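Local coordinates for protein transcriptional repressor PadR (Bacillus cereus, PDB 6JYI) that probably binds DNA as a transcription factor of the PadR family, repressing genes through a winged helix-turn-helix domain in a two-chain assembly, at residues Val34-His37 with Phe38-Ser42; Gly41-Gly44 with Met45-Pro48; Ser100-Leu103 with Met104-Phe108. All blocks are in the same frame, centred on the assembly; numbering follows the deposited sequence.

Interaction 1: residues Val34-His37 with Phe38-Ser42; sequences VFTH and FFDGS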
ATOM      1  N   VAL A  34      -7.198 -11.802  -2.559  1.00 33.72           N
ATOM      2  CA  VAL A  34      -5.862 -11.681  -3.123  1.00 33.21           C
ATOM      3  C   VAL A  34      -5.470 -10.210  -3.259  1.00 32.86           C
ATOM      4  O   VAL A  34      -4.478  -9.776  -2.662  1.00 34.21           O
ATOM      5  CB  VAL A  34      -5.802 -12.341  -4.522  1.00 32.35           C
ATOM      6  CG1 VAL A  34      -4.537 -11.991  -5.237  1.00 30.75           C
ATOM      7  CG2 VAL A  34      -5.995 -13.852  -4.428  1.00 33.61           C
ATOM      8  N   PHE A  35      -6.252  -9.423  -3.998  1.00 31.95           N
ATOM      9  CA  PHE A  35      -5.836  -8.039  -4.324  1.00 32.16           C
ATOM     10  C   PHE A  35      -5.877  -7.037  -3.164  1.00 34.94           C
ATOM     11  O   PHE A  35      -5.201  -6.015  -3.211  1.00 35.81           O
ATOM     12  CB  PHE A  35      -6.585  -7.501  -5.556  1.00 31.38           C
ATOM     13  CG  PHE A  35      -6.209  -8.172  -6.822  1.00 29.80           C
ATOM     14  CD1 PHE A  35      -6.810  -9.327  -7.223  1.00 35.77           C
ATOM     15  CD2 PHE A  35      -5.226  -7.673  -7.621  1.00 34.11           C
ATOM     16  CE1 PHE A  35      -6.451  -9.955  -8.424  1.00 34.68           C
ATOM     17  CE2 PHE A  35      -4.889  -8.331  -8.796  1.00 34.17           C
ATOM     18  CZ  PHE A  35      -5.513  -9.464  -9.174  1.00 31.60           C
ATOM     19  N   THR A  36      -6.638  -7.314  -2.114  1.00 36.99           N
ATOM     20  CA  THR A  36      -6.583  -6.509  -0.879  1.00 40.26           C
ATOM     21  C   THR A  36      -5.122  -6.428  -0.334  1.00 40.80           C
ATOM     22  O   THR A  36      -4.779  -5.507   0.414  1.00 41.77           O
ATOM     23  CB  THR A  36      -7.566  -7.082   0.183  1.00 41.52           C
ATOM     24  OG1 THR A  36      -7.623  -6.257   1.372  1.00 49.35           O
ATOM     25  CG2 THR A  36      -7.148  -8.436   0.582  1.00 43.95           C
ATOM     26  N   HIS A  37      -4.273  -7.383  -0.707  1.00 39.79           N
ATOM     27  CA  HIS A  37      -2.921  -7.427  -0.171  1.00 40.71           C
ATOM     28  C   HIS A  37      -1.919  -6.641  -0.997  1.00 40.03           C
ATOM     29  O   HIS A  37      -0.878  -6.223  -0.469  1.00 42.09           O
ATOM     30  CB  HIS A  37      -2.459  -8.871   0.031  1.00 41.10           C
ATOM     31  CG  HIS A  37      -3.277  -9.608   1.043  1.00 40.37           C
ATOM     32  ND1 HIS A  37      -3.187  -9.362   2.399  1.00 39.60           N
ATOM     33  CD2 HIS A  37      -4.224 -10.565   0.896  1.00 39.81           C
ATOM     34  CE1 HIS A  37      -4.035 -10.143   3.045  1.00 40.29           C
ATOM     35  NE2 HIS A  37      -4.675 -10.888   2.157  1.00 40.92           N
ATOM     36  N   PHE A  38      -2.207  -6.426  -2.282  1.00 37.85           N
ATOM     37  CA  PHE A  38      -1.252  -5.706  -3.110  1.00 37.14           C
ATOM     38  C   PHE A  38      -1.828  -4.709  -4.125  1.00 35.72           C
ATOM     39  O   PHE A  38      -1.057  -4.016  -4.781  1.00 34.66           O
ATOM     40  CB  PHE A  38      -0.259  -6.688  -3.754  1.00 37.31           C
ATOM     41  CG  PHE A  38      -0.868  -7.597  -4.774  1.00 36.16           C
ATOM     42  CD1 PHE A  38      -1.124  -7.135  -6.050  1.00 35.43           C
ATOM     43  CD2 PHE A  38      -1.137  -8.939  -4.460  1.00 39.11           C
ATOM     44  CE1 PHE A  38      -1.700  -7.959  -7.003  1.00 36.04           C
ATOM     45  CE2 PHE A  38      -1.686  -9.785  -5.425  1.00 36.25           C
ATOM     46  CZ  PHE A  38      -1.982  -9.294  -6.676  1.00 36.11           C
ATOM     47  N   PHE A  39      -3.161  -4.608  -4.239  1.00 35.00           N
ATOM     48  CA  PHE A  39      -3.777  -3.551  -5.028  1.00 35.71           C
ATOM     49  C   PHE A  39      -5.141  -3.215  -4.423  1.00 37.64           C
ATOM     50  O   PHE A  39      -6.201  -3.434  -5.026  1.00 37.30           O
ATOM     51  CB  PHE A  39      -3.852  -3.894  -6.536  1.00 34.95           C
ATOM     52  CG  PHE A  39      -3.490  -2.730  -7.447  1.00 35.09           C
ATOM     53  CD1 PHE A  39      -2.144  -2.513  -7.839  1.00 36.73           C
ATOM     54  CD2 PHE A  39      -4.466  -1.837  -7.867  1.00 36.43           C
ATOM     55  CE1 PHE A  39      -1.794  -1.432  -8.649  1.00 36.99           C
ATOM     56  CE2 PHE A  39      -4.136  -0.767  -8.677  1.00 37.40           C
ATOM     57  CZ  PHE A  39      -2.784  -0.558  -9.073  1.00 37.69           C
ATOM     58  N   ASP A  40      -5.074  -2.684  -3.208  1.00 38.75           N
ATOM     59  CA  ASP A  40      -6.223  -2.365  -2.399  1.00 41.29           C
ATOM     60  C   ASP A  40      -6.629  -0.927  -2.644  1.00 42.91           C
ATOM     61  O   ASP A  40      -5.850  -0.121  -3.170  1.00 42.25           O
ATOM     62  CB  ASP A  40      -5.862  -2.559  -0.916  1.00 43.35           C
ATOM     63  CG  ASP A  40      -7.083  -2.622   0.003  1.00 46.62           C
ATOM     64  OD1 ASP A  40      -8.196  -3.034  -0.457  1.00 49.50           O
ATOM     65  OD2 ASP A  40      -6.907  -2.257   1.180  1.00 49.55           O
ATOM     66  N   GLY A  41      -7.854  -0.615  -2.241  1.00 45.36           N
ATOM     67  CA  GLY A  41      -8.386   0.744  -2.302  1.00 47.64           C
ATOM     68  C   GLY A  41      -9.563   0.871  -3.248  1.00 47.96           C
ATOM     69  O   GLY A  41     -10.300   1.851  -3.192  1.00 50.94           O
ATOM     70  N   SER A  42      -9.759  -0.135  -4.090  1.00 47.39           N
ATOM     71  CA  SER A  42     -10.612  -0.010  -5.263  1.00 47.40           C
ATOM     72  C   SER A  42     -11.822  -0.972  -5.228  1.00 47.02           C
ATOM     73  O   SER A  42     -12.505  -1.136  -6.252  1.00 46.15           O
ATOM     74  CB  SER A  42      -9.747  -0.291  -6.509  1.00 45.94           C
ATOM     75  OG  SER A  42     -10.501  -0.316  -7.710  1.00 48.04           O
TER
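Phe35 O receives two backbone N-H groups from the following turn. The bond from Phe39 N is 2.7 Å long and lies in the carbonyl plane, while Phe38 N, at 3.2 Å from Phe35 O, sits above that plane and bends to 141° at its hydrogen. The doubly gripped carbonyl thus holds residues 38 and 39 against the last part of helix 24-35, just where the chain turns away.

The Phe38 ring provides most of the side-chain packing. Its CG is wedged between the backbone N and the carbonyl carbon (chi1 68°), which folds the ring back along the helix. There Phe38 CE2 lies 3.6 Å from Val34 CG1, and Phe38 CE1 comes equally close, 3.6 Å, to Phe35 CD2. The two phenyl planes are inclined at 52°, with centroids 5.0 Å apart, so they neither stack nor form a T. Phe39 adds its CB at the edge of the Phe35 ring, near its plane.

This is the stretch that links the two helices of the helix-turn-helix expected for a PadR-family domain, and its aromatic side chains are buried. Phe35 and Phe39 also pack on helix 8-19, Val34 and Phe38 on Tyr139, and Tyr107 of the second subunit meets the Phe35 ring edge-to-face.

At the polar side, Thr36 and Asp40 run side by side; Thr36 OG1 and Asp40 OD1 stay 3.7 Å apart, and Asp40 CB rests 3.4 Å from Thr36 O. His37 turns its ring elsewhere, with ND1 hydrogen-bonded to Tyr161 OH.

Interaction 2: residues Gly41-Gly44 with Met45-Pro48; sequences GSFG and MIYP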
ATOM      1  N   GLY A  41      -7.854  -0.615  -2.241  1.00 45.36           N
ATOM      2  CA  GLY A  41      -8.386   0.744  -2.302  1.00 47.64           C
ATOM      3  C   GLY A  41      -9.563   0.871  -3.248  1.00 47.96           C
ATOM      4  O   GLY A  41     -10.300   1.851  -3.192  1.00 50.94           O
ATOM      5  N   SER A  42      -9.759  -0.135  -4.090  1.00 47.39           N
ATOM      6  CA  SER A  42     -10.612  -0.010  -5.263  1.00 47.40           C
ATOM      7  C   SER A  42     -11.822  -0.972  -5.228  1.00 47.02           C
ATOM      8  O   SER A  42     -12.505  -1.136  -6.252  1.00 46.15           O
ATOM      9  CB  SER A  42      -9.747  -0.291  -6.509  1.00 45.94           C
ATOM     10  OG  SER A  42     -10.501  -0.316  -7.710  1.00 48.04           O
ATOM     11  N   PHE A  43     -12.078  -1.596  -4.065  1.00 46.39           N
ATOM     12  CA  PHE A  43     -13.070  -2.676  -3.979  1.00 45.40           C
ATOM     13  C   PHE A  43     -14.435  -2.171  -4.379  1.00 44.73           C
ATOM     14  O   PHE A  43     -15.137  -2.813  -5.170  1.00 43.60           O
ATOM     15  CB  PHE A  43     -13.132  -3.276  -2.572  1.00 46.69           C
ATOM     16  CG  PHE A  43     -14.177  -4.354  -2.413  1.00 47.95           C
ATOM     17  CD1 PHE A  43     -13.927  -5.655  -2.842  1.00 47.73           C
ATOM     18  CD2 PHE A  43     -15.405  -4.070  -1.823  1.00 49.95           C
ATOM     19  CE1 PHE A  43     -14.886  -6.663  -2.682  1.00 47.63           C
ATOM     20  CE2 PHE A  43     -16.365  -5.068  -1.650  1.00 51.55           C
ATOM     21  CZ  PHE A  43     -16.110  -6.365  -2.082  1.00 49.41           C
ATOM     22  N   GLY A  44     -14.797  -1.017  -3.832  1.00 45.36           N
ATOM     23  CA  GLY A  44     -16.124  -0.416  -4.052  1.00 46.02           C
ATOM     24  C   GLY A  44     -16.336   0.018  -5.493  1.00 44.52           C
ATOM     25  O   GLY A  44     -17.471   0.196  -5.939  1.00 45.49           O
HETATM   26  N   MSE A  45     -15.237   0.179  -6.223  1.00 41.94           N
HETATM   27  CA  MSE A  45     -15.300   0.557  -7.627  1.00 40.87           C
HETATM   28  C   MSE A  45     -15.395  -0.616  -8.636  1.00 37.60           C
HETATM   29  O   MSE A  45     -15.418  -0.366  -9.823  1.00 36.03           O
HETATM   30  CB  MSE A  45     -14.114   1.469  -7.964  1.00 40.67           C
HETATM   31  CG  MSE A  45     -14.308   2.894  -7.370  1.00 46.17           C
HETATM   32 SE   MSE A  45     -16.017   3.763  -7.967  1.00 56.09          SE
HETATM   33  CE  MSE A  45     -15.460   3.864  -9.834  1.00 55.10           C
ATOM     34  N   ILE A  46     -15.503  -1.862  -8.167  1.00 36.45           N
ATOM     35  CA  ILE A  46     -15.572  -3.027  -9.085  1.00 33.72           C
ATOM     36  C   ILE A  46     -16.727  -2.944 -10.079  1.00 33.38           C
ATOM     37  O   ILE A  46     -16.518  -3.032 -11.278  1.00 31.08           O
ATOM     38  CB  ILE A  46     -15.598  -4.379  -8.300  1.00 34.40           C
ATOM     39  CG1 ILE A  46     -14.242  -4.621  -7.659  1.00 34.44           C
ATOM     40  CG2 ILE A  46     -15.936  -5.562  -9.206  1.00 32.10           C
ATOM     41  CD1 ILE A  46     -14.209  -5.860  -6.762  1.00 37.35           C
ATOM     42  N   TYR A  47     -17.954  -2.784  -9.611  1.00 34.63           N
ATOM     43  CA  TYR A  47     -19.077  -2.704 -10.565  1.00 35.76           C
ATOM     44  C   TYR A  47     -19.026  -1.465 -11.480  1.00 35.55           C
ATOM     45  O   TYR A  47     -19.201  -1.599 -12.695  1.00 34.69           O
ATOM     46  CB  TYR A  47     -20.443  -2.873  -9.875  1.00 38.00           C
ATOM     47  CG  TYR A  47     -20.714  -4.320  -9.569  1.00 38.81           C
ATOM     48  CD1 TYR A  47     -20.853  -5.260 -10.602  1.00 39.69           C
ATOM     49  CD2 TYR A  47     -20.806  -4.770  -8.259  1.00 42.42           C
ATOM     50  CE1 TYR A  47     -21.091  -6.600 -10.336  1.00 38.28           C
ATOM     51  CE2 TYR A  47     -21.035  -6.121  -7.985  1.00 43.72           C
ATOM     52  CZ  TYR A  47     -21.159  -7.030  -9.035  1.00 41.69           C
ATOM     53  OH  TYR A  47     -21.377  -8.361  -8.778  1.00 41.84           O
ATOM     54  N   PRO A  48     -18.755  -0.273 -10.916  1.00 36.09           N
ATOM     55  CA  PRO A  48     -18.543   0.900 -11.779  1.00 35.67           C
ATOM     56  C   PRO A  48     -17.486   0.675 -12.847  1.00 32.77           C
ATOM     57  O   PRO A  48     -17.673   1.083 -13.994  1.00 32.59           O
ATOM     58  CB  PRO A  48     -18.084   1.980 -10.783  1.00 36.47           C
ATOM     59  CG  PRO A  48     -18.892   1.633  -9.522  1.00 39.05           C
ATOM     60  CD  PRO A  48     -18.883   0.113  -9.494  1.00 37.84           C
TER
HETATM   61  O   HOH W   1     -18.808  -2.262  -6.796  1.00 38.89           O
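Ser42 O and Phe43 O each take a backbone N-H from the residue three places on, and these two hydrogen bonds tie Ser42 and Phe43 to the start of helix 46-55. Met45 N lies 3.0 Å from Ser42 O, with an angle of 136° at the hydrogen. The bond from Ile46 N to Phe43 O is longer, 3.2 Å, but straighter, at 162°. In both cases the donor stands well above the carbonyl plane, and each bond spans three residues.

A water carries the next polar link. It donates to Gly44 O at 2.9 Å and accepts from Tyr47 N at 3.0 Å, bridging the turn to the helix. Pro48, four residues after Gly44, has no N-H to offer this carbonyl; its CD instead rests 3.8 Å from Gly44 O.

The apolar contacts centre on Ile46. Its CG1 is anti to the carbonyl carbon (chi1 -70°), and the extended branch passes over Phe43 O, which CG1 approaches to 3.2 Å, before CD1 reaches Phe43 CD1 at 3.9 Å. The methyl meets the ring obliquely. Both side chains also touch helix 24-35, Phe43 on Lys28 and Glu32, Ile46 on Phe31. Met45 (selenomethionine) turns away beyond its CB, the atom that lies near Ser42 O and OG; its own carbonyl receives Thr49 OG1 in a side-chain hydrogen bond.

Together these contacts form the closing part of the turn between helices 24-35 and 46-55, consistent with the helix-turn-helix of PadR regulators, in which the second of the two helices is the usual DNA-recognition helix.

Interaction 3: residues Ser100-Leu103 with Met104-Phe108; sequences SDFL and MRMYF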
ATOM      1  N   SER A 100      -0.500   3.507   5.683  1.00 30.23           N
ATOM      2  CA  SER A 100      -0.585   2.776   6.933  1.00 29.49           C
ATOM      3  C   SER A 100      -0.897   3.732   8.078  1.00 29.64           C
ATOM      4  O   SER A 100       0.003   4.408   8.597  1.00 29.66           O
ATOM      5  CB  SER A 100       0.733   2.059   7.219  1.00 30.17           C
ATOM      6  OG  SER A 100       0.672   1.372   8.454  1.00 28.77           O
ATOM      7  N   ASP A 101      -2.166   3.764   8.467  1.00 29.52           N
ATOM      8  CA  ASP A 101      -2.649   4.483   9.644  1.00 30.33           C
ATOM      9  C   ASP A 101      -1.882   4.033  10.900  1.00 30.94           C
ATOM     10  O   ASP A 101      -1.499   4.865  11.729  1.00 29.50           O
ATOM     11  CB  ASP A 101      -4.146   4.213   9.791  1.00 31.39           C
ATOM     12  CG  ASP A 101      -4.822   5.076  10.823  1.00 31.34           C
ATOM     13  OD1 ASP A 101      -4.299   6.128  11.228  1.00 33.72           O
ATOM     14  OD2 ASP A 101      -5.918   4.685  11.232  1.00 34.73           O
ATOM     15  N   PHE A 102      -1.653   2.721  11.021  1.00 31.32           N
ATOM     16  CA  PHE A 102      -0.872   2.183  12.133  1.00 31.91           C
ATOM     17  C   PHE A 102       0.553   2.786  12.265  1.00 31.54           C
ATOM     18  O   PHE A 102       0.960   3.152  13.360  1.00 30.68           O
ATOM     19  CB  PHE A 102      -0.752   0.668  12.034  1.00 32.48           C
ATOM     20  CG  PHE A 102       0.240   0.086  13.003  1.00 33.07           C
ATOM     21  CD1 PHE A 102      -0.078  -0.046  14.350  1.00 36.26           C
ATOM     22  CD2 PHE A 102       1.499  -0.335  12.568  1.00 32.36           C
ATOM     23  CE1 PHE A 102       0.844  -0.585  15.245  1.00 37.97           C
ATOM     24  CE2 PHE A 102       2.423  -0.867  13.456  1.00 34.86           C
ATOM     25  CZ  PHE A 102       2.099  -0.986  14.800  1.00 36.60           C
ATOM     26  N   LEU A 103       1.314   2.863  11.176  1.00 30.20           N
ATOM     27  CA  LEU A 103       2.640   3.449  11.268  1.00 30.26           C
ATOM     28  C   LEU A 103       2.592   4.946  11.622  1.00 30.60           C
ATOM     29  O   LEU A 103       3.503   5.438  12.284  1.00 29.35           O
ATOM     30  CB  LEU A 103       3.478   3.188  10.026  1.00 29.31           C
ATOM     31  CG  LEU A 103       3.846   1.708   9.813  1.00 30.25           C
ATOM     32  CD1 LEU A 103       4.562   1.474   8.472  1.00 30.86           C
ATOM     33  CD2 LEU A 103       4.686   1.200  10.973  1.00 29.20           C
HETATM   34  N   MSE A 104       1.536   5.651  11.201  1.00 29.84           N
HETATM   35  CA  MSE A 104       1.389   7.069  11.556  1.00 29.77           C
HETATM   36  C   MSE A 104       1.030   7.215  13.037  1.00 31.39           C
HETATM   37  O   MSE A 104       1.497   8.144  13.694  1.00 30.97           O
HETATM   38  CB  MSE A 104       0.312   7.708  10.682  1.00 29.09           C
HETATM   39  CG  MSE A 104       0.182   9.193  10.825  1.00 30.42           C
HETATM   40 SE   MSE A 104       1.769  10.163  10.186  1.00 32.91          SE
HETATM   41  CE  MSE A 104       1.638   9.758   8.313  1.00 31.20           C
ATOM     42  N   ARG A 105       0.249   6.272  13.569  1.00 32.28           N
ATOM     43  CA  ARG A 105      -0.063   6.267  15.014  1.00 34.09           C
ATOM     44  C   ARG A 105       1.225   6.079  15.809  1.00 34.74           C
ATOM     45  O   ARG A 105       1.440   6.774  16.810  1.00 35.35           O
ATOM     46  CB  ARG A 105      -1.036   5.166  15.398  1.00 35.07           C
ATOM     47  CG  ARG A 105      -2.387   5.173  14.688  1.00 35.80           C
ATOM     48  CD  ARG A 105      -3.246   6.414  14.930  1.00 36.40           C
ATOM     49  NE  ARG A 105      -4.499   6.272  14.169  1.00 33.67           N
ATOM     50  CZ  ARG A 105      -5.713   6.052  14.665  1.00 35.60           C
ATOM     51  NH1 ARG A 105      -5.940   5.970  15.979  1.00 37.38           N
ATOM     52  NH2 ARG A 105      -6.736   5.922  13.820  1.00 37.51           N
HETATM   53  N   MSE A 106       2.082   5.158  15.352  1.00 33.57           N
HETATM   54  CA  MSE A 106       3.373   4.966  15.990  1.00 34.04           C
HETATM   55  C   MSE A 106       4.211   6.238  15.862  1.00 33.21           C
HETATM   56  O   MSE A 106       4.848   6.656  16.827  1.00 33.72           O
HETATM   57  CB  MSE A 106       4.151   3.800  15.405  1.00 33.41           C
HETATM   58  CG  MSE A 106       3.485   2.468  15.539  1.00 35.56           C
HETATM   59 SE   MSE A 106       3.264   1.888  17.369  1.00 39.74          SE
HETATM   60  CE  MSE A 106       1.350   2.187  17.530  1.00 41.40           C
ATOM     61  N   TYR A 107       4.167   6.888  14.699  1.00 30.66           N
ATOM     62  CA  TYR A 107       4.922   8.121  14.516  1.00 30.59           C
ATOM     63  C   TYR A 107       4.498   9.210  15.540  1.00 31.14           C
ATOM     64  O   TYR A 107       5.334   9.927  16.087  1.00 29.87           O
ATOM     65  CB  TYR A 107       4.827   8.624  13.072  1.00 29.17           C
ATOM     66  CG  TYR A 107       5.750   9.773  12.826  1.00 30.83           C
ATOM     67  CD1 TYR A 107       7.121   9.571  12.605  1.00 35.27           C
ATOM     68  CD2 TYR A 107       5.287  11.075  12.895  1.00 32.31           C
ATOM     69  CE1 TYR A 107       7.986  10.667  12.433  1.00 34.16           C
ATOM     70  CE2 TYR A 107       6.122  12.139  12.734  1.00 33.45           C
ATOM     71  CZ  TYR A 107       7.461  11.935  12.472  1.00 36.05           C
ATOM     72  OH  TYR A 107       8.262  13.033  12.308  1.00 41.61           O
ATOM     73  N   PHE A 108       3.203   9.290  15.809  1.00 31.52           N
ATOM     74  CA  PHE A 108       2.657  10.237  16.755  1.00 32.88           C
ATOM     75  C   PHE A 108       2.460   9.590  18.125  1.00 35.07           C
ATOM     76  O   PHE A 108       1.692  10.091  18.967  1.00 35.76           O
ATOM     77  CB  PHE A 108       1.317  10.778  16.243  1.00 32.71           C
ATOM     78  CG  PHE A 108       1.424  11.605  15.019  1.00 32.42           C
ATOM     79  CD1 PHE A 108       2.383  12.596  14.917  1.00 32.81           C
ATOM     80  CD2 PHE A 108       0.550  11.400  13.953  1.00 33.63           C
ATOM     81  CE1 PHE A 108       2.500  13.349  13.778  1.00 32.28           C
ATOM     82  CE2 PHE A 108       0.645  12.167  12.828  1.00 33.07           C
ATOM     83  CZ  PHE A 108       1.625  13.146  12.730  1.00 33.31           C
TER
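Ser100 O, Asp101 O, Phe102 O and Leu103 O accept in turn from the N-H groups of Met104, Arg105, Met106 and Tyr107, an unbroken ladder of i to i+4 bonds that lengthens to 3.3 Å only at its first rung, between Met104 N and Ser100 O.

Ser100 is the N-cap: its OG takes the N-H of Leu103 (3.2 Å between OG and N), and it is further hydrogen-bonded to Asp96 of the second subunit. From the first residue of the helix, Asp101 reaches one turn ahead to Arg105 in a salt bridge in which the guanidinium presents its NE side. Arg105 NE meets Asp101 OD1 at 3.0 Å, nearly straight (169°), with the oxygen in the guanidinium plane but the nitrogen above the carboxylate plane. Arg105 NH2 meets Asp101 OD2, also at 3.0 Å, on the syn side of the carboxylate and less straight. The two planes are 57° apart, so the fork is twisted rather than flat. A bend at chi2 (-62°) brings the arginine chain back toward Asp101. The pair is fixed from outside too: Asp101 OD2 bonds to Glu94 N and Arg105 NH1 to Thr91 O, both of the second subunit. A carboxylate in the first turn probably also suits the positive end of the helix.

On another flank, Met106 (selenomethionine) lies over Phe102. Met106 CG sits above one face of the Phe102 ring, 4.1 Å from its centroid, a CH-pi contact, and Met106 CE approaches Phe102 CE1 to 3.6 Å. Met106 SE is oblique to the Phe102 ring, 4.7 Å from its centroid, a Met-aromatic contact. Ile117 and Trp120 of helix 114-142 continue this apolar packing.

The arrangement is that of a short N-capped helix with i to i+4 side-chain pairs, built into the dimer interface of this regulator.

Overall arrangement
Interactions 1 and 2 are consecutive: they share Gly41 and Ser42, their centres lie 11 Å apart, and between them they span the connection from helix 24-35 to helix 46-55. Interaction 1 is the buried part of that turn, interaction 2 the part at the surface. Interaction 3 belongs to helix 101-107, with its centre 20 Å from that of interaction 1 and 26 Å from that of interaction 2, and it touches neither within the chain. The dimer supplies the link instead: Leu103, Met104 and Tyr107 of one subunit pack against the 34-42 region of the other, so interactions 1 and 3 meet across the interface.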